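Local coordinates for glycoside hydrolase family protein (Novosphingobium sp. PP1Y, PDB 6Q2F), which hydrolyses alpha-L-rhamnosidic bonds, probably releasing terminal rhamnose from rhamnosylated compounds, at residues G64-K68 / D69-K73; H453-P456 / P457-G461; Y526-R529 / P530-A534; V1094-T1097 / W1098-L1102. One frame throughout, in Å; residues are numbered along the deposited sequence.

Overall arrangement
All four contacts are local turns or helix starts. Contacts 1, 2 and 3 belong to the rhamnosidase region, whereas contact 4 lies in what is probably a galactose-binding-like domain. Contacts 1 and 4 are the most alike: in each a threonine hydroxyl caps the start of a helix, but the bond is firm in the partly buried contact 1 and weak in the buried contact 4, where a water spans the turn. Contact 2 is a surface turn with two prolines in succession, closed on one carbonyl by a backbone N-H and a threonine hydroxyl. Contact 3, also buried, adds paired aromatic rings and an Asx turn. Contacts 1 and 3 both sit in connections of the barrel.

Contact 1: residues G64-K68 / D69-K73; sequences GNITK and DGIRK
Thr67 caps the helix that begins at the next residue, and its hydroxyl supplies the first hydrogen bond: Gly70 N donates to Thr67 OG1 at 3.0 Å, with an N-H...O angle of 155°. OG1 reaches this N-H because it sits between the backbone N and the carbonyl carbon (chi1 66°). The same hydroxyl is hydrogen-bonded to Pro684 O, which ties the cap to a second piece of chain. Backbone bonds then take over, from Ile71 N to Thr67 O at 3.0 Å and from Arg72 N to Lys68 O at 3.1 Å. Between the two segments the apolar contact is a pair of isoleucines whose side chains meet at a slant, Ile66 CG2 lying 4.1 Å from Ile71 CD1. Ile71 CG1 also passes 3.1 Å from Thr67 O, close beside the carbonyl that its own N-H uses. Charge pairs also join successive turns and neighbouring helices. Lys73 NZ bonds Asp69 OD2 at 2.9 Å through the syn lone pair and has a second carboxylate in Asp686. Lys68 and Arg72 turn instead to Asp112 and Glu120 of helix 108-124. Helix 68-81 is the crossover between the parallel strands 56-62 and 85-91 of the (beta/alpha)8 barrel; the isoleucines pack on Trp59 and Trp61 of strand 56-62, and helix 108-124 lies alongside.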
loop_
_atom_site.group_PDB
_atom_site.type_symbol
_atom_site.label_atom_id
_atom_site.label_comp_id
_atom_site.label_asym_id
_atom_site.label_seq_id
_atom_site.Cartn_x
_atom_site.Cartn_y
_atom_site.Cartn_z
ATOM N N GLY A 64 9.087 -25.317 -2.208
ATOM C CA GLY A 64 9.086 -26.586 -2.910
ATOM C C GLY A 64 8.076 -27.612 -2.407
ATOM O O GLY A 64 8.004 -28.713 -2.974
ATOM N N ASN A 65 7.297 -27.304 -1.366
ATOM C CA ASN A 65 6.272 -28.225 -0.865
ATOM C C ASN A 65 5.067 -28.195 -1.802
ATOM O O ASN A 65 4.085 -27.480 -1.583
ATOM C CB ASN A 65 5.878 -27.846 0.556
ATOM C CG ASN A 65 6.902 -28.304 1.578
ATOM O OD1 ASN A 65 7.136 -29.490 1.724
ATOM N ND2 ASN A 65 7.506 -27.362 2.291
ATOM N N ILE A 66 5.134 -29.009 -2.858
ATOM C CA ILE A 66 4.215 -28.915 -3.992
ATOM C C ILE A 66 3.936 -30.311 -4.514
ATOM O O ILE A 66 4.867 -31.083 -4.743
ATOM C CB ILE A 66 4.816 -28.083 -5.145
ATOM C CG1 ILE A 66 5.286 -26.704 -4.671
ATOM C CG2 ILE A 66 3.836 -27.976 -6.298
ATOM C CD1 ILE A 66 6.501 -26.187 -5.486
ATOM N N THR A 67 2.661 -30.635 -4.736
ATOM C CA THR A 67 2.316 -31.832 -5.494
ATOM C C THR A 67 1.143 -31.511 -6.411
ATOM O O THR A 67 0.310 -30.652 -6.103
ATOM C CB THR A 67 1.932 -33.043 -4.625
ATOM O OG1 THR A 67 0.718 -32.774 -3.924
ATOM C CG2 THR A 67 3.032 -33.422 -3.622
ATOM N N LYS A 68 1.072 -32.232 -7.536
ATOM C CA LYS A 68 -0.091 -32.112 -8.407
ATOM C C LYS A 68 -1.358 -32.577 -7.705
ATOM O O LYS A 68 -2.429 -31.989 -7.886
ATOM C CB LYS A 68 0.141 -32.898 -9.689
ATOM C CG LYS A 68 0.987 -32.111 -10.709
ATOM C CD LYS A 68 1.838 -33.045 -11.539
ATOM C CE LYS A 68 1.215 -33.246 -12.894
ATOM N NZ LYS A 68 1.907 -34.312 -13.636
ATOM N N ASP A 69 -1.255 -33.639 -6.906
ATOM C CA ASP A 69 -2.415 -34.118 -6.176
ATOM C C ASP A 69 -2.998 -33.022 -5.304
ATOM O O ASP A 69 -4.216 -32.827 -5.274
ATOM C CB ASP A 69 -2.039 -35.326 -5.332
ATOM C CG ASP A 69 -3.194 -35.794 -4.468
ATOM O OD1 ASP A 69 -4.157 -36.334 -5.027
ATOM O OD2 ASP A 69 -3.131 -35.615 -3.242
ATOM N N GLY A 70 -2.138 -32.282 -4.610
ATOM C CA GLY A 70 -2.608 -31.208 -3.765
ATOM C C GLY A 70 -3.139 -30.020 -4.548
ATOM O O GLY A 70 -4.081 -29.357 -4.105
ATOM N N ILE A 71 -2.544 -29.734 -5.707
ATOM C CA ILE A 71 -2.982 -28.614 -6.529
ATOM C C ILE A 71 -4.432 -28.809 -6.952
ATOM O O ILE A 71 -5.252 -27.880 -6.895
ATOM C CB ILE A 71 -2.059 -28.463 -7.746
ATOM C CG1 ILE A 71 -0.678 -27.949 -7.314
ATOM C CG2 ILE A 71 -2.692 -27.538 -8.792
ATOM C CD1 ILE A 71 0.372 -27.991 -8.429
ATOM N N ARG A 72 -4.768 -30.025 -7.386
ATOM C CA ARG A 72 -6.136 -30.319 -7.779
ATOM C C ARG A 72 -7.094 -30.159 -6.609
ATOM O O ARG A 72 -8.156 -29.543 -6.758
ATOM C CB ARG A 72 -6.218 -31.728 -8.355
ATOM C CG ARG A 72 -7.638 -32.304 -8.410
ATOM C CD ARG A 72 -7.667 -33.470 -9.417
ATOM N NE ARG A 72 -7.592 -32.964 -10.788
ATOM C CZ ARG A 72 -7.270 -33.691 -11.851
ATOM N NH1 ARG A 72 -6.952 -34.975 -11.724
ATOM N NH2 ARG A 72 -7.260 -33.125 -13.044
ATOM N N LYS A 73 -6.744 -30.721 -5.437
ATOM C CA LYS A 73 -7.624 -30.608 -4.279
ATOM C C LYS A 73 -7.745 -29.160 -3.809
ATOM O O LYS A 73 -8.821 -28.736 -3.372
ATOM C CB LYS A 73 -7.132 -31.507 -3.150
ATOM C CG LYS A 73 -7.215 -32.997 -3.474
ATOM C CD LYS A 73 -6.291 -33.812 -2.567
ATOM C CE LYS A 73 -6.517 -35.305 -2.743
ATOM N NZ LYS A 73 -5.593 -36.092 -1.849
#

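Contact 2: residues H453-P456 / P457-G461; sequences HPAP and PEATG
Thr460 directs its hydroxyl back at the carbonyl of Pro456, so that Thr460 OG1 donates to Pro456 O at 2.8 Å. OG1 lies beside its own backbone N and opposite the carbonyl carbon (chi1 -70°), the setting that faces it toward Ala455 and Pro456. The backbone N-H of Ala459 also grips this oxygen, at 2.9 Å between Ala459 N and Pro456 O. The two donors arrive from opposite faces of the carbonyl plane, neither of them on a lone pair. A water extends the link, accepting from Ala455 N and donating to Thr460 OG1, both at 2.9 Å. This is a short 3-10 turn, started by Pro457 straight after Pro456, in the long loop between strand 436-447 and helix 469-487. A valine in place of Thr460 would probably leave Pro456 O with the Ala459 N-H as its one donor in the turn and the bridging water without its acceptor. Beside these bonds the methyl groups of Ala455 and Ala459 face each other, CB to CB at 4.0 Å, and Pro456 CG touches Ala459 CB at 4.1 Å. The Glu458 side chain bends at chi2 (82°) and crosses that of Pro456 at about a right angle, Glu458 OE2 coming to 3.4 Å from Pro456 CB. Asn452 holds the far end, bonding Ala459 O and Gly461 N, while Ala455 rests on Pro134.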
loop_
_atom_site.group_PDB
_atom_site.type_symbol
_atom_site.label_atom_id
_atom_site.label_comp_id
_atom_site.label_asym_id
_atom_site.label_seq_id
_atom_site.Cartn_x
_atom_site.Cartn_y
_atom_site.Cartn_z
ATOM N N HIS A 453 12.939 -11.153 -4.430
ATOM C CA HIS A 453 12.761 -12.061 -3.273
ATOM C C HIS A 453 11.337 -12.633 -3.237
ATOM O O HIS A 453 10.424 -12.032 -3.810
ATOM C CB HIS A 453 12.994 -11.344 -1.940
ATOM C CG HIS A 453 14.297 -10.624 -1.835
ATOM N ND1 HIS A 453 15.448 -11.232 -1.375
ATOM C CD2 HIS A 453 14.628 -9.335 -2.100
ATOM C CE1 HIS A 453 16.434 -10.354 -1.374
ATOM N NE2 HIS A 453 15.965 -9.195 -1.804
ATOM N N PRO A 454 11.127 -13.794 -2.579
ATOM C CA PRO A 454 12.097 -14.772 -2.084
ATOM C C PRO A 454 12.147 -15.994 -2.997
ATOM O O PRO A 454 11.218 -16.809 -3.049
ATOM C CB PRO A 454 11.545 -15.137 -0.706
ATOM C CG PRO A 454 9.988 -14.885 -0.832
ATOM C CD PRO A 454 9.761 -14.155 -2.146
ATOM N N ALA A 455 13.231 -16.086 -3.749
ATOM C CA ALA A 455 13.482 -17.113 -4.739
ATOM C C ALA A 455 14.740 -17.878 -4.364
ATOM O O ALA A 455 15.569 -17.386 -3.586
ATOM C CB ALA A 455 13.663 -16.492 -6.131
ATOM N N PRO A 456 14.916 -19.080 -4.892
ATOM C CA PRO A 456 16.186 -19.784 -4.710
ATOM C C PRO A 456 17.302 -19.040 -5.420
ATOM O O PRO A 456 17.034 -18.223 -6.318
ATOM C CB PRO A 456 15.927 -21.155 -5.350
ATOM C CG PRO A 456 14.812 -20.925 -6.287
ATOM C CD PRO A 456 13.948 -19.878 -5.661
ATOM N N PRO A 457 18.558 -19.276 -5.031
ATOM C CA PRO A 457 19.674 -18.547 -5.658
ATOM C C PRO A 457 19.670 -18.576 -7.175
ATOM O O PRO A 457 19.934 -17.541 -7.797
ATOM C CB PRO A 457 20.903 -19.256 -5.080
ATOM C CG PRO A 457 20.430 -19.742 -3.730
ATOM C CD PRO A 457 19.016 -20.159 -3.938
ATOM N N GLU A 458 19.349 -19.702 -7.765
ATOM C CA GLU A 458 19.337 -19.832 -9.205
ATOM C C GLU A 458 18.327 -18.942 -9.903
ATOM O O GLU A 458 18.435 -18.692 -11.054
ATOM C CB GLU A 458 19.089 -21.274 -9.614
ATOM C CG GLU A 458 19.664 -22.283 -8.660
ATOM C CD GLU A 458 18.772 -22.540 -7.474
ATOM O OE1 GLU A 458 17.774 -23.270 -7.603
ATOM O OE2 GLU A 458 19.084 -22.007 -6.415
ATOM N N ALA A 459 17.321 -18.515 -9.186
ATOM C CA ALA A 459 16.244 -17.691 -9.716
ATOM C C ALA A 459 16.266 -16.305 -9.095
ATOM O O ALA A 459 15.255 -15.595 -9.115
ATOM C CB ALA A 459 14.890 -18.362 -9.468
ATOM N N THR A 460 17.394 -15.946 -8.496
ATOM C CA THR A 460 17.602 -14.681 -7.809
ATOM C C THR A 460 18.625 -13.882 -8.593
ATOM O O THR A 460 19.674 -14.420 -8.960
ATOM C CB THR A 460 18.112 -14.911 -6.380
ATOM O OG1 THR A 460 17.070 -15.479 -5.587
ATOM C CG2 THR A 460 18.549 -13.607 -5.749
ATOM N N GLY A 461 18.325 -12.618 -8.850
ATOM C CA GLY A 461 19.272 -11.760 -9.538
ATOM C C GLY A 461 18.781 -10.329 -9.513
ATOM O O GLY A 461 17.781 -10.005 -8.878
HETATM O O HOH W 1 15.350 -14.129 -3.753
#

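Contact 3: residues Y526-R529 / P530-A534; sequences YDAR and PWLPA
An Asx turn at Asp527 opens the bend that carries the chain into the helix-like but irregularly bonded residues from Pro530, and across it Tyr526 meets Trp531. Arg529 N donates to Asp527 OD1 at 2.9 Å, almost straight at 168°, approaching from above the carboxylate plane. CG of Asp527 lies opposite the backbone N (chi1 -170°), beside the carbonyl carbon, which leads OD1 on to this N-H. The other oxygen, OD2, forms a salt bridge with Arg529 NH1, though the angle is poor and the refined separation too short to be trusted. The guanidinium meets the carboxylate at its own edge, in plane, and its NE is paired with Asp414. An alanine at Asp527 would probably leave the Arg529 N-H without its acceptor and the guanidinium with one fewer carboxylate to fix its position. These residues lie in the connection between helices 516-524 and 543-575 of the barrel domain. The aromatic pair is an offset edge-to-face stack, with the edge of Tyr526 directed at the face of the five-membered ring of Trp531. The ring planes stand at 84° and the centroids 5.7 Å apart, with Tyr526 CE2 4.0 Å from Trp531 CD1. Tyr526 OH bonds Asp552, and Phe549 meets the indole of Trp531; both partners belong to helix 543-575. Asp527 O lies in the indole plane, at the ring edge, 3.7 Å from Trp531 CD1. A water donates to this oxygen at 2.8 Å and binds Trp531 NE1 weakly. Trp531 N donates to Ala528 O at 2.9 Å.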
loop_
_atom_site.group_PDB
_atom_site.type_symbol
_atom_site.label_atom_id
_atom_site.label_comp_id
_atom_site.label_asym_id
_atom_site.label_seq_id
_atom_site.Cartn_x
_atom_site.Cartn_y
_atom_site.Cartn_z
ATOM N N TYR A 526 14.290 21.616 -19.571
ATOM C CA TYR A 526 15.587 22.284 -19.558
ATOM C C TYR A 526 16.696 21.260 -19.342
ATOM O O TYR A 526 16.450 20.127 -18.925
ATOM C CB TYR A 526 15.671 23.393 -18.487
ATOM C CG TYR A 526 15.577 22.951 -17.018
ATOM C CD1 TYR A 526 14.349 22.676 -16.427
ATOM C CD2 TYR A 526 16.723 22.857 -16.216
ATOM C CE1 TYR A 526 14.255 22.287 -15.077
ATOM C CE2 TYR A 526 16.640 22.474 -14.859
ATOM C CZ TYR A 526 15.407 22.195 -14.308
ATOM O OH TYR A 526 15.331 21.823 -12.972
ATOM N N ASP A 527 17.922 21.687 -19.639
ATOM C CA ASP A 527 19.107 20.834 -19.597
ATOM C C ASP A 527 19.573 20.629 -18.154
ATOM O O ASP A 527 19.899 21.595 -17.458
ATOM C CB ASP A 527 20.202 21.490 -20.440
ATOM C CG ASP A 527 21.402 20.582 -20.675
ATOM O OD1 ASP A 527 21.503 19.502 -20.051
ATOM O OD2 ASP A 527 22.263 20.972 -21.495
ATOM N N ALA A 528 19.621 19.376 -17.698
ATOM C CA ALA A 528 20.080 19.107 -16.336
ATOM C C ALA A 528 21.595 19.208 -16.170
ATOM O O ALA A 528 22.061 19.332 -15.032
ATOM C CB ALA A 528 19.620 17.720 -15.875
ATOM N N ARG A 529 22.370 19.200 -17.259
ATOM C CA ARG A 529 23.828 19.102 -17.149
ATOM C C ARG A 529 24.462 20.161 -16.253
ATOM O O ARG A 529 25.295 19.795 -15.407
ATOM C CB ARG A 529 24.459 19.119 -18.549
ATOM C CG ARG A 529 24.643 17.713 -19.103
ATOM C CD ARG A 529 24.351 17.631 -20.605
ATOM N NE ARG A 529 25.472 18.055 -21.430
ATOM C CZ ARG A 529 25.456 19.118 -22.233
ATOM N NH1 ARG A 529 24.363 19.868 -22.324
ATOM N NH2 ARG A 529 26.534 19.426 -22.951
ATOM N N PRO A 530 24.130 21.451 -16.359
ATOM C CA PRO A 530 24.782 22.430 -15.476
ATOM C C PRO A 530 24.428 22.238 -14.012
ATOM O O PRO A 530 25.151 22.744 -13.138
ATOM C CB PRO A 530 24.272 23.780 -16.004
ATOM C CG PRO A 530 23.802 23.507 -17.393
ATOM C CD PRO A 530 23.225 22.115 -17.311
ATOM N N TRP A 531 23.348 21.514 -13.721
ATOM C CA TRP A 531 22.865 21.331 -12.363
ATOM C C TRP A 531 23.318 20.023 -11.728
ATOM O O TRP A 531 23.242 19.894 -10.498
ATOM C CB TRP A 531 21.336 21.416 -12.347
ATOM C CG TRP A 531 20.865 22.734 -12.868
ATOM C CD1 TRP A 531 20.537 23.036 -14.162
ATOM C CD2 TRP A 531 20.688 23.943 -12.115
ATOM N NE1 TRP A 531 20.159 24.355 -14.258
ATOM C CE2 TRP A 531 20.245 24.935 -13.018
ATOM C CE3 TRP A 531 20.849 24.278 -10.763
ATOM C CZ2 TRP A 531 19.966 26.243 -12.615
ATOM C CZ3 TRP A 531 20.567 25.573 -10.359
ATOM C CH2 TRP A 531 20.137 26.544 -11.286
ATOM N N LEU A 532 23.821 19.074 -12.519
ATOM C CA LEU A 532 24.280 17.802 -11.963
ATOM C C LEU A 532 25.173 17.937 -10.732
ATOM O O LEU A 532 25.050 17.088 -9.834
ATOM C CB LEU A 532 25.005 16.987 -13.043
ATOM C CG LEU A 532 24.144 16.610 -14.250
ATOM C CD1 LEU A 532 24.931 15.763 -15.225
ATOM C CD2 LEU A 532 22.881 15.890 -13.813
ATOM N N PRO A 533 26.063 18.939 -10.607
ATOM C CA PRO A 533 26.903 18.992 -9.397
ATOM C C PRO A 533 26.110 19.059 -8.109
ATOM O O PRO A 533 26.614 18.626 -7.066
ATOM C CB PRO A 533 27.744 20.257 -9.617
ATOM C CG PRO A 533 27.832 20.381 -11.088
ATOM C CD PRO A 533 26.478 19.970 -11.579
ATOM N N ALA A 534 24.878 19.573 -8.154
ATOM C CA ALA A 534 24.022 19.571 -6.971
ATOM C C ALA A 534 23.740 18.163 -6.478
ATOM O O ALA A 534 23.561 17.949 -5.274
ATOM C CB ALA A 534 22.707 20.293 -7.277
HETATM O O HOH W 2 19.869 24.394 -17.740
#

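Contact 4: residues V1094-T1097 / W1098-L1102; sequences VANT and WVNRL
Asn1096, just past the end of strand 1086-1095, points its CB toward the helix that follows, and its ND2 comes to 4.4 Å from Asn1100 ND2. Both nitrogens are donors, and at this distance they do not bond. Each amide has partners elsewhere: Asn1096 ND2 donates to Phe1025 O and its OD1 accepts from Gly1027 N, whereas Asn1100 OD1 accepts from Arg1128 N. Thr1097 comes next and turns the chain. Its hydroxyl accepts from Val1099 N, 3.3 Å between Val1099 N and Thr1097 OG1, a straight but weak bond (162°) two residues on, in the manner of an ST turn. OG1 lies between the backbone N and the carbonyl carbon (chi1 65°), which brings it to the N-H of Val1099. The Val1099 side chain runs alongside, pointing the same way, with Val1099 CG2 3.4 Å from Thr1097 OG1. The carbonyl of Thr1097 is met by a water that donates to Thr1097 O at 2.8 Å and accepts from Asn1100 N at 3.2 Å, bridging a gap of 4.3 Å between that oxygen and Asn1100 N. Ser1026 OG also bonds Thr1097 O and reaches Arg1101 N. Beyond the threonine, the indole of Trp1098 bonds Gln704 O through NE1 and meets Trp653 edge-to-face. The segment is thus a strand-to-helix connection of what is probably a galactose-binding-like beta-sandwich, consistent with the antiparallel sheets around it, a threonine capping its helix and a tryptophan reaching across to the rhamnosidase region.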
loop_
_atom_site.group_PDB
_atom_site.type_symbol
_atom_site.label_atom_id
_atom_site.label_comp_id
_atom_site.label_asym_id
_atom_site.label_seq_id
_atom_site.Cartn_x
_atom_site.Cartn_y
_atom_site.Cartn_z
ATOM N N VAL A 1094 -21.877 -26.833 13.445
ATOM C CA VAL A 1094 -21.087 -25.720 13.958
ATOM C C VAL A 1094 -19.616 -26.000 13.709
ATOM O O VAL A 1094 -19.102 -27.059 14.092
ATOM C CB VAL A 1094 -21.327 -25.469 15.451
ATOM C CG1 VAL A 1094 -20.489 -24.270 15.889
ATOM C CG2 VAL A 1094 -22.806 -25.237 15.725
ATOM N N ALA A 1095 -18.942 -25.046 13.081
ATOM C CA ALA A 1095 -17.507 -25.081 12.858
ATOM C C ALA A 1095 -16.844 -24.027 13.735
ATOM O O ALA A 1095 -17.381 -22.924 13.905
ATOM C CB ALA A 1095 -17.175 -24.805 11.385
ATOM N N ASN A 1096 -15.675 -24.356 14.283
ATOM C CA ASN A 1096 -14.864 -23.388 15.011
ATOM C C ASN A 1096 -13.493 -23.307 14.336
ATOM O O ASN A 1096 -13.296 -23.846 13.246
ATOM C CB ASN A 1096 -14.759 -23.767 16.487
ATOM C CG ASN A 1096 -14.120 -25.124 16.690
ATOM O OD1 ASN A 1096 -14.025 -25.920 15.750
ATOM N ND2 ASN A 1096 -13.693 -25.406 17.922
ATOM N N THR A 1097 -12.549 -22.627 14.987
ATOM C CA THR A 1097 -11.187 -22.502 14.480
ATOM C C THR A 1097 -10.310 -23.647 14.999
ATOM O O THR A 1097 -10.696 -24.417 15.881
ATOM C CB THR A 1097 -10.559 -21.173 14.898
ATOM O OG1 THR A 1097 -10.423 -21.145 16.325
ATOM C CG2 THR A 1097 -11.401 -19.972 14.419
ATOM N N TRP A 1098 -9.099 -23.735 14.442
ATOM C CA TRP A 1098 -8.109 -24.705 14.905
ATOM C C TRP A 1098 -7.500 -24.360 16.250
ATOM O O TRP A 1098 -6.704 -25.161 16.754
ATOM C CB TRP A 1098 -6.960 -24.826 13.902
ATOM C CG TRP A 1098 -7.223 -25.780 12.808
ATOM C CD1 TRP A 1098 -7.429 -25.482 11.476
ATOM C CD2 TRP A 1098 -7.322 -27.203 12.927
ATOM N NE1 TRP A 1098 -7.639 -26.649 10.767
ATOM C CE2 TRP A 1098 -7.570 -27.715 11.632
ATOM C CE3 TRP A 1098 -7.204 -28.100 14.000
ATOM C CZ2 TRP A 1098 -7.723 -29.088 11.386
ATOM C CZ3 TRP A 1098 -7.346 -29.466 13.750
ATOM C CH2 TRP A 1098 -7.605 -29.944 12.455
ATOM N N VAL A 1099 -7.835 -23.206 16.831
ATOM C CA VAL A 1099 -7.088 -22.701 17.983
ATOM C C VAL A 1099 -7.114 -23.708 19.132
ATOM O O VAL A 1099 -6.085 -23.993 19.760
ATOM C CB VAL A 1099 -7.648 -21.333 18.415
ATOM C CG1 VAL A 1099 -7.086 -20.906 19.766
ATOM C CG2 VAL A 1099 -7.352 -20.288 17.355
ATOM N N ASN A 1100 -8.295 -24.252 19.429
ATOM C CA ASN A 1100 -8.463 -25.038 20.643
ATOM C C ASN A 1100 -7.748 -26.380 20.531
ATOM O O ASN A 1100 -7.134 -26.839 21.495
ATOM C CB ASN A 1100 -9.956 -25.236 20.939
ATOM C CG ASN A 1100 -10.638 -23.970 21.461
ATOM O OD1 ASN A 1100 -10.001 -22.928 21.633
ATOM N ND2 ASN A 1100 -11.944 -24.061 21.720
ATOM N N ARG A 1101 -7.826 -27.030 19.367
ATOM C CA ARG A 1101 -7.101 -28.287 19.169
ATOM C C ARG A 1101 -5.595 -28.067 19.146
ATOM O O ARG A 1101 -4.832 -28.975 19.493
ATOM C CB ARG A 1101 -7.547 -28.958 17.868
ATOM C CG ARG A 1101 -7.032 -30.378 17.704
ATOM C CD ARG A 1101 -7.531 -31.259 18.875
ATOM N NE ARG A 1101 -6.508 -31.491 19.887
ATOM C CZ ARG A 1101 -6.646 -32.317 20.922
ATOM N NH1 ARG A 1101 -7.766 -32.998 21.086
ATOM N NH2 ARG A 1101 -5.655 -32.472 21.790
ATOM N N LEU A 1102 -5.154 -26.887 18.708
ATOM C CA LEU A 1102 -3.743 -26.542 18.797
ATOM C C LEU A 1102 -3.324 -26.406 20.252
ATOM O O LEU A 1102 -2.303 -26.958 20.671
ATOM C CB LEU A 1102 -3.467 -25.241 18.036
ATOM C CG LEU A 1102 -3.484 -25.267 16.505
ATOM C CD1 LEU A 1102 -3.504 -23.848 15.960
ATOM C CD2 LEU A 1102 -2.244 -26.010 15.990
HETATM O O HOH W 3 -11.220 -23.486 18.479
#